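Local coordinates for protein AT-less polyketide synthase (Streptomyces platensis subsp. rosaceus, PDB 4QYR) that supplies a ketosynthase domain of the isomigrastatin polyketide synthase and probably catalyses carbon-carbon bond formation between carrier-bound acyl chains, at residues M151-I156 against S166-T171; S176-H181 against S265-G270; A286-A291 against N319-A324. All coordinates share one frame; numbering follows the deposited sequence.

Along the chain the three contacts stand in series; none nests in or crosses another. Contact 1 closes first, with nine residues between segments 151-156 and 166-171, at the edge of this chain's part of the sheet. The chain then enters helix 175-189, whose first turns open contact 2; V169 and T171 pack on V178 at the join. Contact 2 closes 83 residues further on, where strand 260-269 reaches this helix. A266 packs on L287, D290 and A291, and E267 on L287, all on helix 281-291, which begins contact 3 and meets helix 313-331. Contacts 1 and 2 border the second subunit; contact 3 lies on the outer side of this subunit, with no other chain touching it.

Contact 1. Residues M151-I156 against S166-T171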
loop_
_atom_site.group_PDB
_atom_site.type_symbol
_atom_site.label_atom_id
_atom_site.label_comp_id
_atom_site.label_asym_id
_atom_site.label_seq_id
_atom_site.Cartn_x
_atom_site.Cartn_y
_atom_site.Cartn_z
HETATM N N MSE A 151 -3.080 8.874 -6.447
HETATM C CA MSE A 151 -4.137 9.852 -6.637
HETATM C C MSE A 151 -5.508 9.238 -6.509
HETATM O O MSE A 151 -6.435 9.869 -5.994
HETATM C CB MSE A 151 -3.993 10.554 -7.983
HETATM C CG MSE A 151 -3.034 11.737 -7.905
HETATM SE SE MSE A 151 -3.514 12.957 -6.447
HETATM C CE MSE A 151 -1.890 13.991 -6.442
ATOM N N LEU A 152 -5.634 8.000 -6.954
ATOM C CA LEU A 152 -6.883 7.296 -6.795
ATOM C C LEU A 152 -7.372 7.424 -5.353
ATOM O O LEU A 152 -8.516 7.789 -5.116
ATOM C CB LEU A 152 -6.721 5.836 -7.178
ATOM C CG LEU A 152 -8.000 5.029 -7.368
ATOM C CD1 LEU A 152 -7.675 3.828 -8.221
ATOM C CD2 LEU A 152 -8.542 4.576 -6.063
ATOM N N ALA A 153 -6.495 7.150 -4.396
ATOM C CA ALA A 153 -6.879 7.211 -2.992
ATOM C C ALA A 153 -6.948 8.653 -2.516
ATOM O O ALA A 153 -7.944 9.064 -1.929
ATOM C CB ALA A 153 -5.900 6.407 -2.130
ATOM N N ASN A 154 -5.898 9.425 -2.773
ATOM C CA ASN A 154 -5.813 10.764 -2.206
ATOM C C ASN A 154 -6.927 11.688 -2.712
ATOM O O ASN A 154 -7.474 12.494 -1.959
ATOM C CB ASN A 154 -4.440 11.388 -2.497
ATOM C CG ASN A 154 -3.278 10.579 -1.909
ATOM O OD1 ASN A 154 -3.440 9.807 -0.965
ATOM N ND2 ASN A 154 -2.096 10.776 -2.464
ATOM N N ARG A 155 -7.284 11.561 -3.979
ATOM C CA ARG A 155 -8.359 12.390 -4.511
ATOM C C ARG A 155 -9.653 12.111 -3.722
ATOM O O ARG A 155 -10.467 13.009 -3.506
ATOM C CB ARG A 155 -8.538 12.142 -6.011
ATOM C CG ARG A 155 -9.708 12.850 -6.641
ATOM C CD ARG A 155 -9.421 13.229 -8.081
ATOM N NE ARG A 155 -8.468 12.310 -8.704
ATOM C CZ ARG A 155 -7.571 12.681 -9.615
ATOM N NH1 ARG A 155 -7.490 13.956 -10.010
ATOM N NH2 ARG A 155 -6.745 11.784 -10.125
ATOM N N ILE A 156 -9.828 10.883 -3.254
ATOM C CA ILE A 156 -11.016 10.554 -2.476
ATOM C C ILE A 156 -10.975 11.244 -1.126
ATOM O O ILE A 156 -11.949 11.852 -0.705
ATOM C CB ILE A 156 -11.166 9.038 -2.263
ATOM C CG1 ILE A 156 -11.654 8.373 -3.554
ATOM C CG2 ILE A 156 -12.165 8.747 -1.156
ATOM C CD1 ILE A 156 -11.260 6.893 -3.672
ATOM N N SER A 166 -4.483 7.544 3.649
ATOM C CA SER A 166 -5.027 7.404 2.297
ATOM C C SER A 166 -4.067 6.609 1.416
ATOM O O SER A 166 -3.028 7.105 1.020
ATOM C CB SER A 166 -5.274 8.778 1.678
ATOM O OG SER A 166 -5.980 8.697 0.440
ATOM N N GLU A 167 -4.414 5.372 1.100
ATOM C CA GLU A 167 -3.496 4.493 0.387
ATOM C C GLU A 167 -4.149 3.717 -0.748
ATOM O O GLU A 167 -5.230 3.138 -0.592
ATOM C CB GLU A 167 -2.865 3.511 1.363
ATOM C CG GLU A 167 -1.851 4.175 2.274
ATOM C CD GLU A 167 -1.797 3.554 3.664
ATOM O OE1 GLU A 167 -2.683 2.708 3.985
ATOM O OE2 GLU A 167 -0.856 3.909 4.425
ATOM N N PRO A 168 -3.493 3.708 -1.905
ATOM C CA PRO A 168 -3.737 2.630 -2.857
ATOM C C PRO A 168 -3.139 1.332 -2.326
ATOM O O PRO A 168 -2.171 1.344 -1.557
ATOM C CB PRO A 168 -3.023 3.094 -4.115
ATOM C CG PRO A 168 -1.991 4.015 -3.640
ATOM C CD PRO A 168 -2.463 4.638 -2.366
ATOM N N VAL A 169 -3.741 0.222 -2.705
ATOM C CA VAL A 169 -3.178 -1.076 -2.389
ATOM C C VAL A 169 -2.940 -1.867 -3.678
ATOM O O VAL A 169 -3.857 -2.012 -4.506
ATOM C CB VAL A 169 -4.091 -1.868 -1.471
ATOM C CG1 VAL A 169 -3.568 -3.283 -1.339
ATOM C CG2 VAL A 169 -4.186 -1.190 -0.114
ATOM N N ASP A 170 -1.709 -2.350 -3.861
ATOM C CA ASP A 170 -1.374 -3.146 -5.045
ATOM C C ASP A 170 -0.726 -4.446 -4.614
ATOM O O ASP A 170 0.488 -4.512 -4.475
ATOM C CB ASP A 170 -0.437 -2.387 -6.003
ATOM C CG ASP A 170 -0.271 -3.092 -7.365
ATOM O OD1 ASP A 170 -0.848 -4.187 -7.556
ATOM O OD2 ASP A 170 0.460 -2.562 -8.237
ATOM N N THR A 171 -1.541 -5.471 -4.392
ATOM C CA THR A 171 -1.015 -6.798 -4.116
ATOM C C THR A 171 -1.466 -7.740 -5.231
ATOM O O THR A 171 -1.628 -8.956 -5.017
ATOM C CB THR A 171 -1.472 -7.319 -2.746
ATOM O OG1 THR A 171 -2.894 -7.480 -2.760
ATOM C CG2 THR A 171 -1.077 -6.349 -1.647
#
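S166 turns its side chain to the helix, OG anti to the backbone N (chi1 -172°), and the hydroxyl lodges between A153 and the side-chain end of N154. OG lies 3.4 Å from A153 CB and 3.1 Å from A153 O, the latter badly angled for a bond; its hydrogen-bond partner is S157 OG, one turn further along the same helix. At E167 the backbone makes the contact: its carbonyl carbon C lies 3.5 Å from A153 CB. The side chain leaves on the other side of the strand for the dimer interface, where OE2 forms a salt bridge with R182 of the second subunit and a bound acetate lies close by. P168 meets the helix through CD, 3.9 Å from A153 CB, so one methyl spans the strand backbone from S166 to P168. Beyond P168 the chain leaves the helix, and D170 OD1 accepts from S124 OG. The axes of helix and strand run nearly antiparallel, 151° apart, and approach to 6.4 Å. Strand 166-169 lies parallel to strand 117-122, with helix 149-160 in the connection between them, a beta-alpha-beta crossover of the thiolase fold; L152 and I156 of this helix lie between F121 of strand 117-122 and helix 90-106.

Contact 2. Residues S176-H181 against S265-G270; sequences SLVALH and SAENHG
E267 OE1, 3.6 Å from H181 CD2, is gripped from two directions: a water donates to it at 2.8 Å from OE1, and R182 NH1 of the same chain forms a salt bridge with it. The contact belongs to the core of the thiolase fold, where helix 175-189, which in ketosynthases follows the nucleophilic cysteine, is buried against strand 260-269. The same water stands 2.6 Å from H181 NE2, so it bridges imidazole and carboxylate. At the other ring nitrogen, a hydrogen bond is modelled from H181 ND1 to S265 OG with an N-H...O angle of 168°, very short and so doubtful in detail. As modelled, both nitrogens have partners, one directly on the strand and one through water, which would limit rotation of the ring. One ring face lies against the strand backbone, with A266 C 4.0 Å above the plane near the rim and E267 N beside it. CG of E267 sits between the backbone N and the carbonyl carbon (chi1 86°), and from there the chain extends past the ring, which it crosses at about a right angle; ring and carboxylate planes are 75° apart. The carboxylate also nears E167 of the second subunit, a pairing of like charges that R182 probably eases. R191 of that subunit binds the backbone oxygen of E267. Toward the helix start, the V178 side chain meets that of E267 crosswise, CG1 of V178 3.5 Å from E267 OE2.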
loop_
_atom_site.group_PDB
_atom_site.type_symbol
_atom_site.label_atom_id
_atom_site.label_comp_id
_atom_site.label_asym_id
_atom_site.label_seq_id
_atom_site.Cartn_x
_atom_site.Cartn_y
_atom_site.Cartn_z
ATOM N N SER A 176 -7.978 -5.679 -3.282
ATOM C CA SER A 176 -9.128 -5.205 -2.529
ATOM C C SER A 176 -9.353 -6.011 -1.243
ATOM O O SER A 176 -9.846 -5.466 -0.263
ATOM C CB SER A 176 -10.390 -5.210 -3.391
ATOM O OG SER A 176 -10.846 -6.528 -3.652
ATOM N N LEU A 177 -8.966 -7.281 -1.192
ATOM C CA LEU A 177 -9.175 -7.982 0.079
ATOM C C LEU A 177 -8.190 -7.459 1.136
ATOM O O LEU A 177 -8.559 -7.202 2.279
ATOM C CB LEU A 177 -9.054 -9.506 -0.074
ATOM C CG LEU A 177 -9.981 -10.182 0.946
ATOM C CD1 LEU A 177 -11.354 -9.545 0.869
ATOM C CD2 LEU A 177 -10.097 -11.679 0.761
ATOM N N VAL A 178 -6.938 -7.278 0.741
ATOM C CA VAL A 178 -5.961 -6.639 1.606
ATOM C C VAL A 178 -6.396 -5.224 2.072
ATOM O O VAL A 178 -6.166 -4.831 3.220
ATOM C CB VAL A 178 -4.634 -6.550 0.892
ATOM C CG1 VAL A 178 -3.597 -5.973 1.813
ATOM C CG2 VAL A 178 -4.236 -7.942 0.415
ATOM N N ALA A 179 -7.023 -4.468 1.176
ATOM C CA ALA A 179 -7.606 -3.191 1.541
ATOM C C ALA A 179 -8.507 -3.353 2.742
ATOM O O ALA A 179 -8.300 -2.734 3.783
ATOM C CB ALA A 179 -8.394 -2.618 0.383
ATOM N N LEU A 180 -9.514 -4.198 2.580
ATOM C CA LEU A 180 -10.462 -4.465 3.647
ATOM C C LEU A 180 -9.719 -4.806 4.927
ATOM O O LEU A 180 -10.082 -4.353 6.005
ATOM C CB LEU A 180 -11.386 -5.600 3.250
ATOM C CG LEU A 180 -12.494 -5.940 4.229
ATOM C CD1 LEU A 180 -13.351 -4.726 4.480
ATOM C CD2 LEU A 180 -13.337 -7.089 3.699
ATOM N N HIS A 181 -8.640 -5.566 4.794
ATOM C CA HIS A 181 -7.881 -6.015 5.951
ATOM C C HIS A 181 -7.140 -4.853 6.623
ATOM O O HIS A 181 -7.055 -4.782 7.850
ATOM C CB HIS A 181 -6.896 -7.122 5.541
ATOM C CG HIS A 181 -5.882 -7.442 6.591
ATOM N ND1 HIS A 181 -6.163 -8.224 7.688
ATOM C CD2 HIS A 181 -4.586 -7.069 6.723
ATOM C CE1 HIS A 181 -5.088 -8.321 8.450
ATOM N NE2 HIS A 181 -4.118 -7.623 7.890
ATOM N N SER A 265 -9.527 -11.832 10.070
ATOM C CA SER A 265 -8.896 -11.231 8.913
ATOM C C SER A 265 -7.391 -11.416 8.994
ATOM O O SER A 265 -6.790 -11.093 10.016
ATOM C CB SER A 265 -9.268 -9.750 8.869
ATOM O OG SER A 265 -8.351 -8.985 8.121
ATOM N N ALA A 266 -6.777 -11.935 7.933
ATOM C CA ALA A 266 -5.322 -12.126 7.938
ATOM C C ALA A 266 -4.723 -11.933 6.559
ATOM O O ALA A 266 -5.414 -12.139 5.567
ATOM C CB ALA A 266 -4.967 -13.516 8.472
ATOM N N GLU A 267 -3.449 -11.537 6.496
ATOM C CA GLU A 267 -2.702 -11.518 5.231
ATOM C C GLU A 267 -1.301 -12.063 5.460
ATOM O O GLU A 267 -0.784 -12.000 6.565
ATOM C CB GLU A 267 -2.629 -10.108 4.630
ATOM C CG GLU A 267 -1.475 -9.290 5.162
ATOM C CD GLU A 267 -1.284 -7.936 4.464
ATOM O OE1 GLU A 267 -1.327 -6.896 5.168
ATOM O OE2 GLU A 267 -1.070 -7.901 3.228
ATOM N N ASN A 268 -0.701 -12.630 4.422
ATOM C CA ASN A 268 0.656 -13.171 4.516
ATOM C C ASN A 268 1.228 -13.323 3.132
ATOM O O ASN A 268 0.550 -13.048 2.160
ATOM C CB ASN A 268 0.689 -14.511 5.262
ATOM C CG ASN A 268 0.223 -15.707 4.409
ATOM O OD1 ASN A 268 -0.315 -15.554 3.307
ATOM N ND2 ASN A 268 0.402 -16.912 4.954
ATOM N N HIS A 269 2.469 -13.754 3.019
ATOM C CA HIS A 269 2.998 -13.933 1.690
ATOM C C HIS A 269 3.506 -15.341 1.545
ATOM O O HIS A 269 3.908 -15.967 2.516
ATOM C CB HIS A 269 4.107 -12.937 1.379
ATOM C CG HIS A 269 4.622 -13.041 -0.024
ATOM N ND1 HIS A 269 5.641 -13.897 -0.382
ATOM C CD2 HIS A 269 4.259 -12.396 -1.158
ATOM C CE1 HIS A 269 5.882 -13.773 -1.675
ATOM N NE2 HIS A 269 5.055 -12.874 -2.171
ATOM N N GLY A 270 3.478 -15.826 0.312
ATOM C CA GLY A 270 3.852 -17.188 -0.004
ATOM C C GLY A 270 5.296 -17.574 0.231
ATOM O O GLY A 270 5.560 -18.742 0.473
HETATM O O HOH W 1 -1.497 -7.565 7.872
#

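Contact 3. Residues A286-A291 against N319-A324; sequences ALIQDA and NALDSA
I288 reaches from helix 281-291 toward helix 313-331, and its atoms meet two residues one turn apart. CB lies 4.1 Å from A324 CB, and the branch CG2 takes the same methyl at 4.0 Å from A324 CB. The longer branch points elsewhere: CG1 is anti to the carbonyl carbon (chi1 -67°), which sends it toward the L321 end of the segment, and the tip CD1 of I288 reaches 3.5 Å from L321 CD1. There the two side chains cross at about a right angle, methyl against methyl. L321 starts out turned from helix 281-291, but its outer torsion (chi2 44°) swings CD1 back to the interface, while the same side chain also packs on F394 of strand 394-396. Y325 of helix 313-331 and H431 of strand 428-435 also pack on I288. Both helices belong to the C-terminal half of the thiolase fold, where they form part of the layer outside the mixed sheet; helix 281-291 follows strand 260-269 and lies on it and on strand 428-435 through L287 and A291. Their short segments run 45° apart, with axes 9.0 Å from each other at closest, and the nearest CA atoms are those of Q289 and A324, 5.9 Å apart. At this narrow point an alanine faces the neighbouring helix. Q289, nearer the solvent, lies across the outer side of A324: its CG packs 3.9 Å from A324 CB, and the extended chain beyond CG brings the amide to the backbone, NE2 3.6 Å from A324 CA. This is van der Waals contact, and no hydrogen bond links the two segments.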
loop_
_atom_site.group_PDB
_atom_site.type_symbol
_atom_site.label_atom_id
_atom_site.label_comp_id
_atom_site.label_asym_id
_atom_site.label_seq_id
_atom_site.Cartn_x
_atom_site.Cartn_y
_atom_site.Cartn_z
ATOM N N ALA A 286 -1.714 -21.609 6.382
ATOM C CA ALA A 286 -1.239 -20.850 7.537
ATOM C C ALA A 286 -2.026 -19.567 7.688
ATOM O O ALA A 286 -2.324 -19.136 8.795
ATOM C CB ALA A 286 0.212 -20.558 7.399
ATOM N N LEU A 287 -2.366 -18.989 6.539
ATOM C CA LEU A 287 -3.180 -17.791 6.421
ATOM C C LEU A 287 -4.535 -17.958 7.053
ATOM O O LEU A 287 -4.927 -17.188 7.913
ATOM C CB LEU A 287 -3.374 -17.431 4.950
ATOM C CG LEU A 287 -4.334 -16.293 4.623
ATOM C CD1 LEU A 287 -3.616 -14.972 4.808
ATOM C CD2 LEU A 287 -4.844 -16.399 3.219
ATOM N N ILE A 288 -5.262 -18.965 6.590
ATOM C CA ILE A 288 -6.613 -19.229 7.061
ATOM C C ILE A 288 -6.643 -19.475 8.556
ATOM O O ILE A 288 -7.449 -18.854 9.256
ATOM C CB ILE A 288 -7.219 -20.415 6.322
ATOM C CG1 ILE A 288 -7.423 -20.017 4.866
ATOM C CG2 ILE A 288 -8.549 -20.812 6.938
ATOM C CD1 ILE A 288 -7.456 -21.167 3.951
ATOM N N GLN A 289 -5.754 -20.339 9.046
ATOM C CA GLN A 289 -5.672 -20.606 10.478
ATOM C C GLN A 289 -5.445 -19.344 11.272
ATOM O O GLN A 289 -5.976 -19.180 12.371
ATOM C CB GLN A 289 -4.561 -21.590 10.774
ATOM C CG GLN A 289 -4.659 -22.801 9.914
ATOM C CD GLN A 289 -3.774 -23.906 10.388
ATOM O OE1 GLN A 289 -3.305 -23.895 11.528
ATOM N NE2 GLN A 289 -3.536 -24.881 9.521
ATOM N N ASP A 290 -4.641 -18.458 10.704
ATOM C CA ASP A 290 -4.375 -17.170 11.304
ATOM C C ASP A 290 -5.682 -16.355 11.418
ATOM O O ASP A 290 -5.985 -15.795 12.467
ATOM C CB ASP A 290 -3.314 -16.448 10.476
ATOM C CG ASP A 290 -2.838 -15.167 11.108
ATOM O OD1 ASP A 290 -3.130 -14.972 12.301
ATOM O OD2 ASP A 290 -2.171 -14.356 10.413
ATOM N N ALA A 291 -6.474 -16.318 10.351
ATOM C CA ALA A 291 -7.655 -15.469 10.335
ATOM C C ALA A 291 -8.759 -16.104 11.132
ATOM O O ALA A 291 -9.630 -15.415 11.680
ATOM C CB ALA A 291 -8.121 -15.216 8.926
ATOM N N ASN A 319 -7.560 -28.075 -1.037
ATOM C CA ASN A 319 -6.854 -28.937 -0.107
ATOM C C ASN A 319 -6.268 -28.127 1.035
ATOM O O ASN A 319 -6.243 -28.582 2.162
ATOM C CB ASN A 319 -5.761 -29.724 -0.810
ATOM C CG ASN A 319 -6.310 -30.839 -1.664
ATOM O OD1 ASN A 319 -7.072 -31.691 -1.199
ATOM N ND2 ASN A 319 -5.933 -30.838 -2.933
ATOM N N ALA A 320 -5.804 -26.916 0.755
ATOM C CA ALA A 320 -5.227 -26.095 1.814
ATOM C C ALA A 320 -6.307 -25.696 2.825
ATOM O O ALA A 320 -6.075 -25.625 4.031
ATOM C CB ALA A 320 -4.560 -24.875 1.230
ATOM N N LEU A 321 -7.499 -25.456 2.309
ATOM C CA LEU A 321 -8.655 -25.112 3.110
ATOM C C LEU A 321 -9.049 -26.278 4.010
ATOM O O LEU A 321 -9.344 -26.105 5.191
ATOM C CB LEU A 321 -9.790 -24.737 2.174
ATOM C CG LEU A 321 -10.971 -23.895 2.613
ATOM C CD1 LEU A 321 -10.483 -22.746 3.433
ATOM C CD2 LEU A 321 -11.651 -23.383 1.355
ATOM N N ASP A 322 -9.046 -27.475 3.436
ATOM C CA ASP A 322 -9.337 -28.678 4.188
ATOM C C ASP A 322 -8.311 -28.875 5.281
ATOM O O ASP A 322 -8.644 -29.100 6.441
ATOM C CB ASP A 322 -9.358 -29.902 3.273
ATOM C CG ASP A 322 -10.060 -31.086 3.911
ATOM O OD1 ASP A 322 -11.098 -30.866 4.584
ATOM O OD2 ASP A 322 -9.590 -32.235 3.739
ATOM N N SER A 323 -7.051 -28.779 4.888
ATOM C CA SER A 323 -5.928 -28.955 5.790
ATOM C C SER A 323 -6.006 -27.995 6.977
ATOM O O SER A 323 -5.696 -28.356 8.107
ATOM C CB SER A 323 -4.629 -28.759 5.017
ATOM O OG SER A 323 -3.524 -28.702 5.887
ATOM N N ALA A 324 -6.455 -26.778 6.706
ATOM C CA ALA A 324 -6.584 -25.736 7.719
ATOM C C ALA A 324 -7.728 -25.963 8.704
ATOM O O ALA A 324 -7.537 -25.850 9.910
ATOM C CB ALA A 324 -6.758 -24.399 7.045
#